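Local coordinates for protein GTP cyclohydrolase 1 type 2 homolog (Staphylococcus aureus subsp. aureus, PDB 3LNL) that is of unknown function but binds zinc in a dinuclear centre and assembles into a toroid-shaped NIF3-family hexamer capped by PII-like domain trimers, at residues D15-F20 against M345-I350; I127-Q132 against E294-Q299; G243-V248 against Q300-F305. The protein carries 2 engineered substitutions. One frame throughout, in Å; residues are numbered along the deposited sequence.

All three contacts lie within one chain of this NIF3-family protein. Contact 1 spans nearly the whole sequence: it pairs helix 7-17 with helix 336-350, and the other segments lie between these in the chain. Contacts 2 and 3 alternate along the chain and touch, with centres about 9 Å apart. They use strands 125-142 and 240-253, neighbours in one sheet. Contact 1 is separate, its centre about 26 Å from that of contact 2 and about 27 Å from that of contact 3. Contact 1 thus joins the two ends of the chain. Contacts 2 and 3 hold helix 294-299 and the turn after it to the sheet, where strand 125-142 leads toward the PII-like lid.

Contact 1 of 3, residues D15-F20 against M345-I350; sequences DHHVPF and MNWFNI
His-17 and Trp-347 lie flat on each other in a face-to-face stack. The imidazole covers the five-membered ring of the indole, with centroids 3.5 Å apart and planes only 1° from parallel. The side chains slide past each other in opposite directions, which brings the base of His-17 over the rest of the indole. There His-17 CB makes a CH-pi contact, 3.7 Å from the centroid of the Trp-347 six-membered ring. His-17 CG is anti to the carbonyl carbon (chi1 -66°), which turns the imidazole toward helix 336-350 and lays it on the indole. Val-18 extends this tight part. Its CG2 meets Trp-347 CH2 at 3.6 Å, and the two side chains cross at about a right angle. Val-18 and Trp-347 are both buried.

The looser side is the NE2 edge of the imidazole; His-17 is partly exposed, and a water meets it there. No direct hydrogen bond joins the segments. Instead this water lies in the plane of the His-17 ring, 2.8 Å from NE2 and hydrogen-bonded to it. The same water donates a longer bond, 3.3 Å, to Trp-347 O, so it bridges the ring edge and the backbone of the other helix. On the face of the imidazole opposite Trp-347, His-16 CD2 sits 3.6 Å above the plane. The His-17 ring is therefore held between a neighbouring histidine and the indole.

Val-18 is the first residue to leave the helix. Asn-108 ND2 bonds to His-17 O and Asn-104 ND2 to Val-18 O, while the Val-18 side chain also packs on Leu-105 of helix 103-106. Helix 336-350 reaches helix 7-17 again through Phe-348, which touches Leu-10 and Leu-13 and also Val-357 of strand 357-359.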
ATOM      1  N   ASP B  15     -14.512  26.457  17.858  1.00 12.25           N
ATOM      2  CA  ASP B  15     -14.501  25.045  18.071  1.00 13.92           C
ATOM      3  C   ASP B  15     -15.752  24.513  18.821  1.00 14.54           C
ATOM      4  O   ASP B  15     -16.234  23.393  18.571  1.00 13.34           O
ATOM      5  CB  ASP B  15     -13.232  24.667  18.839  1.00 13.46           C
ATOM      6  CG  ASP B  15     -13.109  23.195  18.993  1.00 15.86           C
ATOM      7  OD1 ASP B  15     -13.117  22.454  18.017  1.00 15.72           O
ATOM      8  OD2 ASP B  15     -13.011  22.758  20.122  1.00 18.90           O
ATOM      9  N   HIS B  16     -16.288  25.332  19.717  1.00 14.69           N
ATOM     10  CA  HIS B  16     -17.509  24.976  20.423  1.00 15.68           C
ATOM     11  C   HIS B  16     -18.654  24.777  19.416  1.00 16.00           C
ATOM     12  O   HIS B  16     -19.350  23.782  19.463  1.00 14.83           O
ATOM     13  CB  HIS B  16     -17.848  26.043  21.468  1.00 16.82           C
ATOM     14  CG  HIS B  16     -19.121  25.783  22.198  1.00 19.87           C
ATOM     15  ND1 HIS B  16     -19.225  24.835  23.185  1.00 23.50           N
ATOM     16  CD2 HIS B  16     -20.362  26.299  22.037  1.00 23.63           C
ATOM     17  CE1 HIS B  16     -20.473  24.787  23.616  1.00 24.92           C
ATOM     18  NE2 HIS B  16     -21.188  25.653  22.922  1.00 22.75           N
ATOM     19  N   HIS B  17     -18.822  25.718  18.489  1.00 15.90           N
ATOM     20  CA  HIS B  17     -19.953  25.675  17.592  1.00 15.43           C
ATOM     21  C   HIS B  17     -19.721  24.865  16.328  1.00 14.96           C
ATOM     22  O   HIS B  17     -20.683  24.334  15.773  1.00 14.97           O
ATOM     23  CB  HIS B  17     -20.403  27.099  17.247  1.00 16.52           C
ATOM     24  CG  HIS B  17     -20.947  27.870  18.412  1.00 15.66           C
ATOM     25  ND1 HIS B  17     -22.217  27.674  18.918  1.00 17.86           N
ATOM     26  CD2 HIS B  17     -20.398  28.869  19.152  1.00 17.07           C
ATOM     27  CE1 HIS B  17     -22.418  28.509  19.930  1.00 16.90           C
ATOM     28  NE2 HIS B  17     -21.327  29.239  20.096  1.00 15.10           N
ATOM     29  N   VAL B  18     -18.471  24.753  15.868  1.00 14.56           N
ATOM     30  CA  VAL B  18     -18.153  24.074  14.601  1.00 13.83           C
ATOM     31  C   VAL B  18     -16.883  23.259  14.821  1.00 14.82           C
ATOM     32  O   VAL B  18     -15.769  23.660  14.416  1.00 13.82           O
ATOM     33  CB  VAL B  18     -17.939  25.080  13.430  1.00 15.05           C
ATOM     34  CG1 VAL B  18     -17.724  24.354  12.074  1.00 12.02           C
ATOM     35  CG2 VAL B  18     -19.100  26.121  13.318  1.00 11.51           C
ATOM     36  N   PRO B  19     -17.023  22.152  15.554  1.00 15.36           N
ATOM     37  CA  PRO B  19     -15.837  21.524  16.141  1.00 16.07           C
ATOM     38  C   PRO B  19     -14.790  21.142  15.105  1.00 16.31           C
ATOM     39  O   PRO B  19     -15.115  20.455  14.129  1.00 14.95           O
ATOM     40  CB  PRO B  19     -16.377  20.267  16.805  1.00 16.68           C
ATOM     41  CG  PRO B  19     -17.837  20.457  16.929  1.00 16.21           C
ATOM     42  CD  PRO B  19     -18.282  21.612  16.095  1.00 15.58           C
ATOM     43  N   PHE B  20     -13.538  21.524  15.366  1.00 15.75           N
ATOM     44  CA  PHE B  20     -12.480  21.252  14.402  1.00 15.60           C
ATOM     45  C   PHE B  20     -12.277  19.750  14.194  1.00 16.17           C
ATOM     46  O   PHE B  20     -11.859  19.327  13.114  1.00 14.59           O
ATOM     47  CB  PHE B  20     -11.211  21.961  14.813  1.00 16.64           C
ATOM     48  CG  PHE B  20     -11.298  23.437  14.597  1.00 17.11           C
ATOM     49  CD1 PHE B  20     -11.632  24.285  15.629  1.00 18.35           C
ATOM     50  CD2 PHE B  20     -11.153  23.965  13.320  1.00 17.32           C
ATOM     51  CE1 PHE B  20     -11.752  25.648  15.422  1.00 20.07           C
ATOM     52  CE2 PHE B  20     -11.282  25.328  13.091  1.00 16.54           C
ATOM     53  CZ  PHE B  20     -11.570  26.178  14.140  1.00 19.26           C
ATOM     54  N   MET B 345     -21.519  36.676  14.428  0.50 15.82           N
ATOM     55  CA  MET B 345     -22.168  37.812  15.081  0.50 16.65           C
ATOM     56  C   MET B 345     -23.110  37.341  16.183  0.50 16.80           C
ATOM     57  O   MET B 345     -23.167  37.935  17.260  0.50 16.01           O
ATOM     58  CB  MET B 345     -22.949  38.634  14.065  0.50 16.93           C
ATOM     59  CG  MET B 345     -22.061  39.392  13.127  0.50 18.98           C
ATOM     60  SD  MET B 345     -22.911  40.674  12.207  0.50 24.42           S
ATOM     61  CE  MET B 345     -24.414  39.832  11.616  0.50 23.37           C
ATOM     62  N   ASN B 346     -23.836  36.270  15.900  1.00 17.05           N
ATOM     63  CA  ASN B 346     -24.739  35.670  16.881  1.00 18.79           C
ATOM     64  C   ASN B 346     -23.987  35.056  18.056  1.00 18.01           C
ATOM     65  O   ASN B 346     -24.349  35.276  19.221  1.00 16.47           O
ATOM     66  CB  ASN B 346     -25.601  34.576  16.234  1.00 19.95           C
ATOM     67  CG  ASN B 346     -26.596  33.999  17.218  1.00 26.07           C
ATOM     68  OD1 ASN B 346     -27.251  34.761  17.959  1.00 35.62           O
ATOM     69  ND2 ASN B 346     -26.681  32.658  17.298  1.00 32.31           N
ATOM     70  N   TRP B 347     -22.943  34.278  17.758  1.00 16.88           N
ATOM     71  CA  TRP B 347     -22.133  33.688  18.832  1.00 16.80           C
ATOM     72  C   TRP B 347     -21.496  34.774  19.709  1.00 17.15           C
ATOM     73  O   TRP B 347     -21.430  34.641  20.963  1.00 17.45           O
ATOM     74  CB  TRP B 347     -21.041  32.768  18.277  1.00 15.91           C
ATOM     75  CG  TRP B 347     -21.556  31.680  17.442  1.00 17.56           C
ATOM     76  CD1 TRP B 347     -22.792  31.085  17.526  1.00 16.62           C
ATOM     77  CD2 TRP B 347     -20.860  31.015  16.370  1.00 15.59           C
ATOM     78  NE1 TRP B 347     -22.906  30.126  16.534  1.00 15.87           N
ATOM     79  CE2 TRP B 347     -21.737  30.049  15.834  1.00 17.22           C
ATOM     80  CE3 TRP B 347     -19.594  31.160  15.804  1.00 15.72           C
ATOM     81  CZ2 TRP B 347     -21.384  29.232  14.767  1.00 18.11           C
ATOM     82  CZ3 TRP B 347     -19.245  30.367  14.737  1.00 19.37           C
ATOM     83  CH2 TRP B 347     -20.143  29.396  14.230  1.00 19.15           C
ATOM     84  N   PHE B 348     -21.041  35.857  19.073  1.00 16.92           N
ATOM     85  CA  PHE B 348     -20.458  36.960  19.808  1.00 17.24           C
ATOM     86  C   PHE B 348     -21.516  37.683  20.675  1.00 18.22           C
ATOM     87  O   PHE B 348     -21.195  38.132  21.755  1.00 16.99           O
ATOM     88  CB  PHE B 348     -19.829  37.998  18.878  1.00 17.63           C
ATOM     89  CG  PHE B 348     -18.437  37.647  18.339  1.00 17.54           C
ATOM     90  CD1 PHE B 348     -17.838  38.503  17.395  1.00 16.56           C
ATOM     91  CD2 PHE B 348     -17.736  36.512  18.748  1.00 16.94           C
ATOM     92  CE1 PHE B 348     -16.560  38.224  16.877  1.00 16.13           C
ATOM     93  CE2 PHE B 348     -16.458  36.215  18.233  1.00 16.58           C
ATOM     94  CZ  PHE B 348     -15.883  37.065  17.286  1.00 17.71           C
ATOM     95  N   ASN B 349     -22.737  37.827  20.159  1.00 19.13           N
ATOM     96  CA  ASN B 349     -23.816  38.446  20.914  1.00 21.33           C
ATOM     97  C   ASN B 349     -24.040  37.653  22.203  1.00 22.11           C
ATOM     98  O   ASN B 349     -23.965  38.194  23.281  1.00 23.99           O
ATOM     99  CB  ASN B 349     -25.111  38.507  20.115  1.00 21.09           C
ATOM    100  CG  ASN B 349     -26.252  39.100  20.940  1.00 22.66           C
ATOM    101  OD1 ASN B 349     -26.182  40.265  21.303  1.00 25.01           O
ATOM    102  ND2 ASN B 349     -27.289  38.310  21.239  1.00 21.14           N
ATOM    103  N   ILE B 350     -24.230  36.355  22.071  1.00 23.45           N
ATOM    104  CA  ILE B 350     -24.355  35.481  23.225  1.00 24.28           C
ATOM    105  C   ILE B 350     -23.245  35.713  24.239  1.00 25.00           C
ATOM    106  O   ILE B 350     -23.505  35.765  25.404  1.00 25.68           O
ATOM    107  CB  ILE B 350     -24.361  33.983  22.845  1.00 23.71           C
ATOM    108  CG1 ILE B 350     -25.477  33.676  21.881  1.00 21.91           C
ATOM    109  CG2 ILE B 350     -24.472  33.106  24.115  1.00 24.58           C
ATOM    110  CD1 ILE B 350     -26.850  33.860  22.376  1.00 31.22           C
TER
HETATM  111  O   HOH W   1     -21.633  31.465  21.740  1.00 29.49           O

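Contact 2 of 3, residues I127-Q132 against E294-Q299; sequences IINNQQ and EYQAVQ
A break in the long strand 125-142, which runs out into the PII-like lid, carries this contact: Asn-129 reaches across to Gln-296 on the short helix 294-299. Asn-129 has left-handed helical backbone angles, unlike the extended residues around it. The two side chains approach from opposite directions. Gln-296 NE2 donates to Asn-129 OD1 at 2.9 Å; the N-H...O angle is 138°, so the bond is bent. The donor sits above the carbonyl plane, 44° out of it, and the two amide planes are 52° apart. The Gln-296 chain is extended beyond CG, which carries its amide away from the helix to the loop.

The Asn-129 amide is used at both ends. OD1 also accepts from Gln-300 NE2, so two glutamine amides share this oxygen. ND2 donates to Leu-242 O. These bonds probably fix the rotation of the Asn-129 amide at a partly exposed place.

Next to it, Ile-128 pairs through its backbone with Gly-243 of strand 240-253 and packs on Met-245. On the helix side, Ala-297 rests on Phe-305 of strand 304-307, tying the helix to the same sheet.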
ATOM      1  N   ILE B 127     -29.259  17.265   7.503  1.00 12.43           N
ATOM      2  CA  ILE B 127     -27.955  16.730   7.281  1.00 12.26           C
ATOM      3  C   ILE B 127     -28.095  15.312   6.755  1.00 11.87           C
ATOM      4  O   ILE B 127     -28.953  14.552   7.224  1.00 11.41           O
ATOM      5  CB  ILE B 127     -27.094  16.735   8.587  1.00 12.04           C
ATOM      6  CG1 ILE B 127     -26.700  18.179   8.937  1.00 13.64           C
ATOM      7  CG2 ILE B 127     -25.834  15.835   8.426  1.00  9.83           C
ATOM      8  CD1 ILE B 127     -25.636  18.828   7.968  1.00 10.98           C
ATOM      9  N   ILE B 128     -27.232  14.968   5.790  1.00 11.59           N
ATOM     10  CA  ILE B 128     -27.099  13.580   5.306  1.00 12.72           C
ATOM     11  C   ILE B 128     -25.637  13.134   5.414  1.00 13.50           C
ATOM     12  O   ILE B 128     -24.726  13.929   5.777  1.00 12.39           O
ATOM     13  CB  ILE B 128     -27.643  13.394   3.830  1.00 12.76           C
ATOM     14  CG1 ILE B 128     -26.935  14.342   2.890  1.00 10.24           C
ATOM     15  CG2 ILE B 128     -29.181  13.531   3.795  1.00 12.02           C
ATOM     16  CD1 ILE B 128     -27.282  14.166   1.433  1.00 11.41           C
ATOM     17  N   ASN B 129     -25.410  11.861   5.108  1.00 13.94           N
ATOM     18  CA  ASN B 129     -24.073  11.252   5.217  1.00 15.11           C
ATOM     19  C   ASN B 129     -23.486  11.395   6.630  1.00 17.00           C
ATOM     20  O   ASN B 129     -22.300  11.693   6.812  1.00 19.85           O
ATOM     21  CB  ASN B 129     -23.116  11.812   4.143  1.00 15.23           C
ATOM     22  CG  ASN B 129     -23.603  11.529   2.715  1.00 14.11           C
ATOM     23  OD1 ASN B 129     -23.993  10.425   2.424  1.00 15.84           O
ATOM     24  ND2 ASN B 129     -23.673  12.546   1.867  1.00 12.26           N
ATOM     25  N   ASN B 130     -24.309  11.182   7.642  1.00 17.62           N
ATOM     26  CA  ASN B 130     -23.900  11.456   9.023  1.00 19.69           C
ATOM     27  C   ASN B 130     -22.680  10.708   9.493  1.00 21.34           C
ATOM     28  O   ASN B 130     -22.542   9.522   9.223  1.00 21.78           O
ATOM     29  CB  ASN B 130     -25.038  11.183  10.005  1.00 19.37           C
ATOM     30  CG  ASN B 130     -26.260  11.927   9.636  1.00 20.27           C
ATOM     31  OD1 ASN B 130     -26.698  11.798   8.514  1.00 19.14           O
ATOM     32  ND2 ASN B 130     -26.746  12.807  10.510  1.00 21.40           N
ATOM     33  N   GLN B 131     -21.812  11.414  10.232  1.00 22.66           N
ATOM     34  CA  GLN B 131     -20.675  10.784  10.887  1.00 23.20           C
ATOM     35  C   GLN B 131     -21.217   9.802  11.973  1.00 23.73           C
ATOM     36  O   GLN B 131     -22.432   9.802  12.267  1.00 23.78           O
ATOM     37  CB  GLN B 131     -19.730  11.859  11.478  1.00 23.29           C
ATOM     38  CG  GLN B 131     -19.279  12.878  10.455  1.00 24.44           C
ATOM     39  CD  GLN B 131     -18.268  13.901  10.985  1.00 26.96           C
ATOM     40  OE1 GLN B 131     -18.068  14.031  12.203  1.00 22.78           O
ATOM     41  NE2 GLN B 131     -17.603  14.615  10.052  1.00 21.13           N
ATOM     42  N   GLN B 132     -20.347   8.932  12.480  1.00 23.92           N
ATOM     43  CA  GLN B 132     -20.666   8.059  13.624  1.00 25.37           C
ATOM     44  C   GLN B 132     -19.709   8.433  14.734  1.00 25.38           C
ATOM     45  O   GLN B 132     -18.512   8.538  14.518  1.00 25.19           O
ATOM     46  CB  GLN B 132     -20.535   6.562  13.297  1.00 25.35           C
ATOM     47  CG  GLN B 132     -21.587   6.031  12.312  1.00 27.30           C
ATOM     48  CD  GLN B 132     -22.970   5.821  12.939  1.00 30.56           C
ATOM     49  OE1 GLN B 132     -23.098   5.360  14.080  1.00 35.24           O
ATOM     50  NE2 GLN B 132     -24.012   6.162  12.189  1.00 30.10           N
ATOM     51  N   GLU B 294     -23.151  11.226  -5.647  1.00 13.38           N
ATOM     52  CA  GLU B 294     -24.432  11.359  -6.371  1.00 13.07           C
ATOM     53  C   GLU B 294     -25.278  10.101  -6.371  1.00 13.30           C
ATOM     54  O   GLU B 294     -26.518  10.182  -6.257  1.00 11.80           O
ATOM     55  CB  GLU B 294     -24.256  11.911  -7.797  1.00 13.70           C
ATOM     56  CG  GLU B 294     -23.474  11.076  -8.832  1.00 13.77           C
ATOM     57  CD  GLU B 294     -21.949  11.207  -8.726  1.00 13.10           C
ATOM     58  OE1 GLU B 294     -21.457  11.631  -7.647  1.00 13.85           O
ATOM     59  OE2 GLU B 294     -21.244  10.849  -9.721  1.00 15.15           O
ATOM     60  N   TYR B 295     -24.632   8.947  -6.507  1.00 12.67           N
ATOM     61  CA  TYR B 295     -25.364   7.677  -6.541  1.00 12.52           C
ATOM     62  C   TYR B 295     -26.001   7.388  -5.161  1.00 13.78           C
ATOM     63  O   TYR B 295     -27.152   6.951  -5.073  1.00 13.34           O
ATOM     64  CB  TYR B 295     -24.469   6.534  -7.057  1.00 13.01           C
ATOM     65  CG  TYR B 295     -24.056   6.785  -8.466  1.00 12.19           C
ATOM     66  CD1 TYR B 295     -22.842   7.389  -8.753  1.00 10.62           C
ATOM     67  CD2 TYR B 295     -24.913   6.468  -9.539  1.00 12.33           C
ATOM     68  CE1 TYR B 295     -22.472   7.678 -10.090  1.00 12.31           C
ATOM     69  CE2 TYR B 295     -24.559   6.757 -10.852  1.00 12.29           C
ATOM     70  CZ  TYR B 295     -23.338   7.385 -11.117  1.00 16.14           C
ATOM     71  OH  TYR B 295     -22.986   7.697 -12.408  1.00 15.78           O
ATOM     72  N   GLN B 296     -25.251   7.671  -4.097  1.00 14.41           N
ATOM     73  CA  GLN B 296     -25.734   7.512  -2.723  1.00 15.77           C
ATOM     74  C   GLN B 296     -26.866   8.502  -2.406  1.00 14.70           C
ATOM     75  O   GLN B 296     -27.885   8.131  -1.831  1.00 14.70           O
ATOM     76  CB  GLN B 296     -24.556   7.670  -1.790  1.00 16.08           C
ATOM     77  CG  GLN B 296     -24.773   7.352  -0.351  1.00 21.94           C
ATOM     78  CD  GLN B 296     -23.426   7.163   0.348  1.00 27.22           C
ATOM     79  OE1 GLN B 296     -22.860   6.090   0.271  1.00 31.13           O
ATOM     80  NE2 GLN B 296     -22.889   8.233   0.975  1.00 26.89           N
ATOM     81  N   ALA B 297     -26.737   9.727  -2.909  1.00 13.59           N
ATOM     82  CA  ALA B 297     -27.801  10.721  -2.799  1.00 13.73           C
ATOM     83  C   ALA B 297     -29.093  10.212  -3.412  1.00 14.41           C
ATOM     84  O   ALA B 297     -30.179  10.331  -2.792  1.00 13.68           O
ATOM     85  CB  ALA B 297     -27.398  12.036  -3.418  1.00 11.94           C
ATOM     86  N   VAL B 298     -28.997   9.621  -4.603  1.00 14.96           N
ATOM     87  CA  VAL B 298     -30.207   9.049  -5.211  1.00 15.80           C
ATOM     88  C   VAL B 298     -30.759   7.907  -4.352  1.00 16.87           C
ATOM     89  O   VAL B 298     -31.957   7.847  -4.116  1.00 15.86           O
ATOM     90  CB  VAL B 298     -29.995   8.691  -6.682  1.00 15.12           C
ATOM     91  CG1 VAL B 298     -31.200   7.846  -7.211  1.00 17.64           C
ATOM     92  CG2 VAL B 298     -29.786   9.977  -7.457  1.00 13.25           C
ATOM     93  N   GLN B 299     -29.888   7.038  -3.833  1.00 19.14           N
ATOM     94  CA  GLN B 299     -30.335   5.969  -2.926  1.00 20.56           C
ATOM     95  C   GLN B 299     -31.011   6.603  -1.678  1.00 20.87           C
ATOM     96  O   GLN B 299     -31.917   6.035  -1.129  1.00 20.06           O
ATOM     97  CB  GLN B 299     -29.178   5.093  -2.394  1.00 21.81           C
ATOM     98  CG  GLN B 299     -28.291   4.275  -3.356  1.00 26.01           C
ATOM     99  CD  GLN B 299     -26.786   4.097  -2.840  1.00 33.18           C
ATOM    100  OE1 GLN B 299     -26.512   4.052  -1.617  1.00 36.55           O
ATOM    101  NE2 GLN B 299     -25.817   4.044  -3.795  1.00 36.04           N
TER

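Contact 3 of 3, residues G243-V248 against Q300-F305; sequences GVMAEV and QGADVF
Met-245 of strand 240-253 packs on the bend between helix 294-299 and strand 304-307, where a Schellman motif ends the helix. The contact lies on the mixed sheet in which strand 279-285 runs between these two strands, antiparallel to the first and parallel to the second. It is plain packing, away from the zinc sites.

The apolar contacts all come from one side chain. Met-245 CG is anti to the backbone N, and the chain then bends at both chi2 (77°) and chi3 (68°). These bends bring sulfur and methyl to different residues. Met-245 SD lies against Ala-302 CB at 3.8 Å. Met-245 CE reaches back to Gln-300 CB at 3.7 Å, with the two side chains crossing obliquely. Ile-128 of strand 125-142 also lies on Gln-300. Ala-302 also touches Ala-284 of strand 279-285 and Ala-297 of the helix.

No hydrogen bond crosses between the segments. The Gln-300 amide is taken up by Asn-129. On the strand, Met-245 bonds through its backbone to Ser-126.

Gly-301 has phi 109°, where a side chain would crowd the carbonyl O of Gln-300. Ala-302 N probably bonds to Ala-297 O in the last turn of the helix, and this is the 6-to-1 bond of the Schellman motif. The Met-245 methyl packs over this turn: Met-245 CE lies 3.8 Å from Ala-302 N and 3.6 Å from Gln-300 O.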
ATOM      1  N   GLY B 243     -23.283  17.171   3.450  1.00 13.11           N
ATOM      2  CA  GLY B 243     -24.409  17.426   2.595  1.00 12.72           C
ATOM      3  C   GLY B 243     -25.676  17.616   3.401  1.00 12.06           C
ATOM      4  O   GLY B 243     -25.739  17.314   4.594  1.00 12.72           O
ATOM      5  N   VAL B 244     -26.686  18.132   2.714  1.00 12.63           N
ATOM      6  CA  VAL B 244     -28.056  18.152   3.190  1.00 11.46           C
ATOM      7  C   VAL B 244     -29.000  17.592   2.149  1.00 11.21           C
ATOM      8  O   VAL B 244     -28.738  17.657   0.924  1.00 10.98           O
ATOM      9  CB  VAL B 244     -28.539  19.594   3.558  1.00 11.11           C
ATOM     10  CG1 VAL B 244     -27.754  20.112   4.806  1.00 10.37           C
ATOM     11  CG2 VAL B 244     -28.488  20.574   2.346  1.00  9.26           C
ATOM     12  N   MET B 245     -30.136  17.078   2.631  1.00 12.38           N
ATOM     13  CA  MET B 245     -31.282  16.780   1.776  1.00 12.14           C
ATOM     14  C   MET B 245     -32.303  17.817   2.121  1.00 13.27           C
ATOM     15  O   MET B 245     -32.508  18.091   3.294  1.00 13.85           O
ATOM     16  CB  MET B 245     -31.876  15.365   2.028  1.00 12.55           C
ATOM     17  CG  MET B 245     -32.907  14.927   0.969  1.00 14.40           C
ATOM     18  SD  MET B 245     -32.121  14.382  -0.609  1.00 18.38           S
ATOM     19  CE  MET B 245     -31.307  12.844  -0.042  1.00 12.64           C
ATOM     20  N   ALA B 246     -32.996  18.352   1.118  1.00 13.61           N
ATOM     21  CA  ALA B 246     -34.059  19.301   1.336  1.00 13.54           C
ATOM     22  C   ALA B 246     -35.091  19.168   0.201  1.00 14.43           C
ATOM     23  O   ALA B 246     -34.930  18.328  -0.689  1.00 14.53           O
ATOM     24  CB  ALA B 246     -33.479  20.695   1.366  1.00 13.50           C
ATOM     25  N   GLU B 247     -36.140  19.989   0.246  1.00 14.76           N
ATOM     26  CA  GLU B 247     -37.167  19.992  -0.799  1.00 15.88           C
ATOM     27  C   GLU B 247     -37.543  21.387  -1.245  1.00 15.52           C
ATOM     28  O   GLU B 247     -37.422  22.372  -0.482  1.00 15.12           O
ATOM     29  CB  GLU B 247     -38.462  19.220  -0.423  1.00 16.18           C
ATOM     30  CG  GLU B 247     -38.514  18.559   0.861  1.00 20.99           C
ATOM     31  CD  GLU B 247     -39.919  18.077   1.191  1.00 24.27           C
ATOM     32  OE1 GLU B 247     -40.432  17.137   0.528  1.00 30.13           O
ATOM     33  OE2 GLU B 247     -40.551  18.700   2.059  1.00 28.84           O
ATOM     34  N   VAL B 248     -38.000  21.461  -2.491  1.00 15.48           N
ATOM     35  CA  VAL B 248     -38.605  22.685  -3.008  1.00 15.61           C
ATOM     36  C   VAL B 248     -39.982  22.737  -2.422  1.00 16.71           C
ATOM     37  O   VAL B 248     -40.531  21.690  -2.018  1.00 13.56           O
ATOM     38  CB  VAL B 248     -38.637  22.753  -4.542  1.00 15.75           C
ATOM     39  CG1 VAL B 248     -37.234  23.019  -5.044  1.00 15.90           C
ATOM     40  CG2 VAL B 248     -39.190  21.463  -5.163  1.00 14.70           C
ATOM     41  N   GLN B 300     -30.530   7.756  -1.225  1.00 20.45           N
ATOM     42  CA  GLN B 300     -31.076   8.429  -0.036  1.00 20.77           C
ATOM     43  C   GLN B 300     -32.421   9.159  -0.368  1.00 20.41           C
ATOM     44  O   GLN B 300     -33.045   9.716   0.511  1.00 20.37           O
ATOM     45  CB  GLN B 300     -30.018   9.395   0.542  1.00 21.60           C
ATOM     46  CG  GLN B 300     -28.749   8.728   1.243  1.00 23.38           C
ATOM     47  CD  GLN B 300     -27.435   9.600   1.259  1.00 24.31           C
ATOM     48  OE1 GLN B 300     -27.243  10.564   0.465  1.00 21.45           O
ATOM     49  NE2 GLN B 300     -26.540   9.263   2.177  1.00 28.81           N
ATOM     50  N   GLY B 301     -32.864   9.153  -1.636  1.00 18.83           N
ATOM     51  CA  GLY B 301     -34.146   9.772  -2.043  1.00 17.22           C
ATOM     52  C   GLY B 301     -34.051  11.065  -2.865  1.00 16.32           C
ATOM     53  O   GLY B 301     -35.063  11.672  -3.218  1.00 15.56           O
ATOM     54  N   ALA B 302     -32.848  11.505  -3.202  1.00 15.23           N
ATOM     55  CA  ALA B 302     -32.712  12.714  -4.012  1.00 13.80           C
ATOM     56  C   ALA B 302     -33.247  12.547  -5.422  1.00 13.78           C
ATOM     57  O   ALA B 302     -33.023  11.537  -6.034  1.00 15.27           O
ATOM     58  CB  ALA B 302     -31.254  13.157  -4.066  1.00 13.09           C
ATOM     59  N   ASP B 303     -33.956  13.541  -5.924  1.00 13.54           N
ATOM     60  CA  ASP B 303     -34.279  13.665  -7.359  1.00 13.60           C
ATOM     61  C   ASP B 303     -33.176  14.317  -8.191  1.00 13.51           C
ATOM     62  O   ASP B 303     -33.150  14.149  -9.425  1.00 14.17           O
ATOM     63  CB  ASP B 303     -35.579  14.473  -7.554  1.00 13.05           C
ATOM     64  CG  ASP B 303     -36.779  13.830  -6.839  1.00 14.43           C
ATOM     65  OD1 ASP B 303     -36.877  12.582  -6.844  1.00 15.68           O
ATOM     66  OD2 ASP B 303     -37.589  14.588  -6.245  1.00 13.97           O
ATOM     67  N   VAL B 304     -32.280  15.062  -7.520  1.00 13.09           N
ATOM     68  CA  VAL B 304     -31.169  15.746  -8.168  1.00 11.92           C
ATOM     69  C   VAL B 304     -30.092  15.983  -7.110  1.00 12.88           C
ATOM     70  O   VAL B 304     -30.388  16.135  -5.900  1.00 12.96           O
ATOM     71  CB  VAL B 304     -31.631  17.106  -8.847  1.00 13.27           C
ATOM     72  CG1 VAL B 304     -32.239  18.090  -7.790  1.00 11.22           C
ATOM     73  CG2 VAL B 304     -30.486  17.773  -9.637  1.00  8.55           C
ATOM     74  N   PHE B 305     -28.856  15.894  -7.574  1.00 10.92           N
ATOM     75  CA  PHE B 305     -27.692  16.109  -6.805  1.00 11.01           C
ATOM     76  C   PHE B 305     -27.052  17.401  -7.271  1.00 11.48           C
ATOM     77  O   PHE B 305     -26.692  17.528  -8.424  1.00 12.04           O
ATOM     78  CB  PHE B 305     -26.728  14.964  -6.954  1.00 11.13           C
ATOM     79  CG  PHE B 305     -25.508  15.074  -6.074  1.00 10.82           C
ATOM     80  CD1 PHE B 305     -25.618  14.969  -4.689  1.00 13.27           C
ATOM     81  CD2 PHE B 305     -24.243  15.337  -6.629  1.00 12.54           C
ATOM     82  CE1 PHE B 305     -24.503  15.047  -3.877  1.00 15.56           C
ATOM     83  CE2 PHE B 305     -23.121  15.452  -5.822  1.00 12.61           C
ATOM     84  CZ  PHE B 305     -23.242  15.312  -4.439  1.00 13.49           C
TER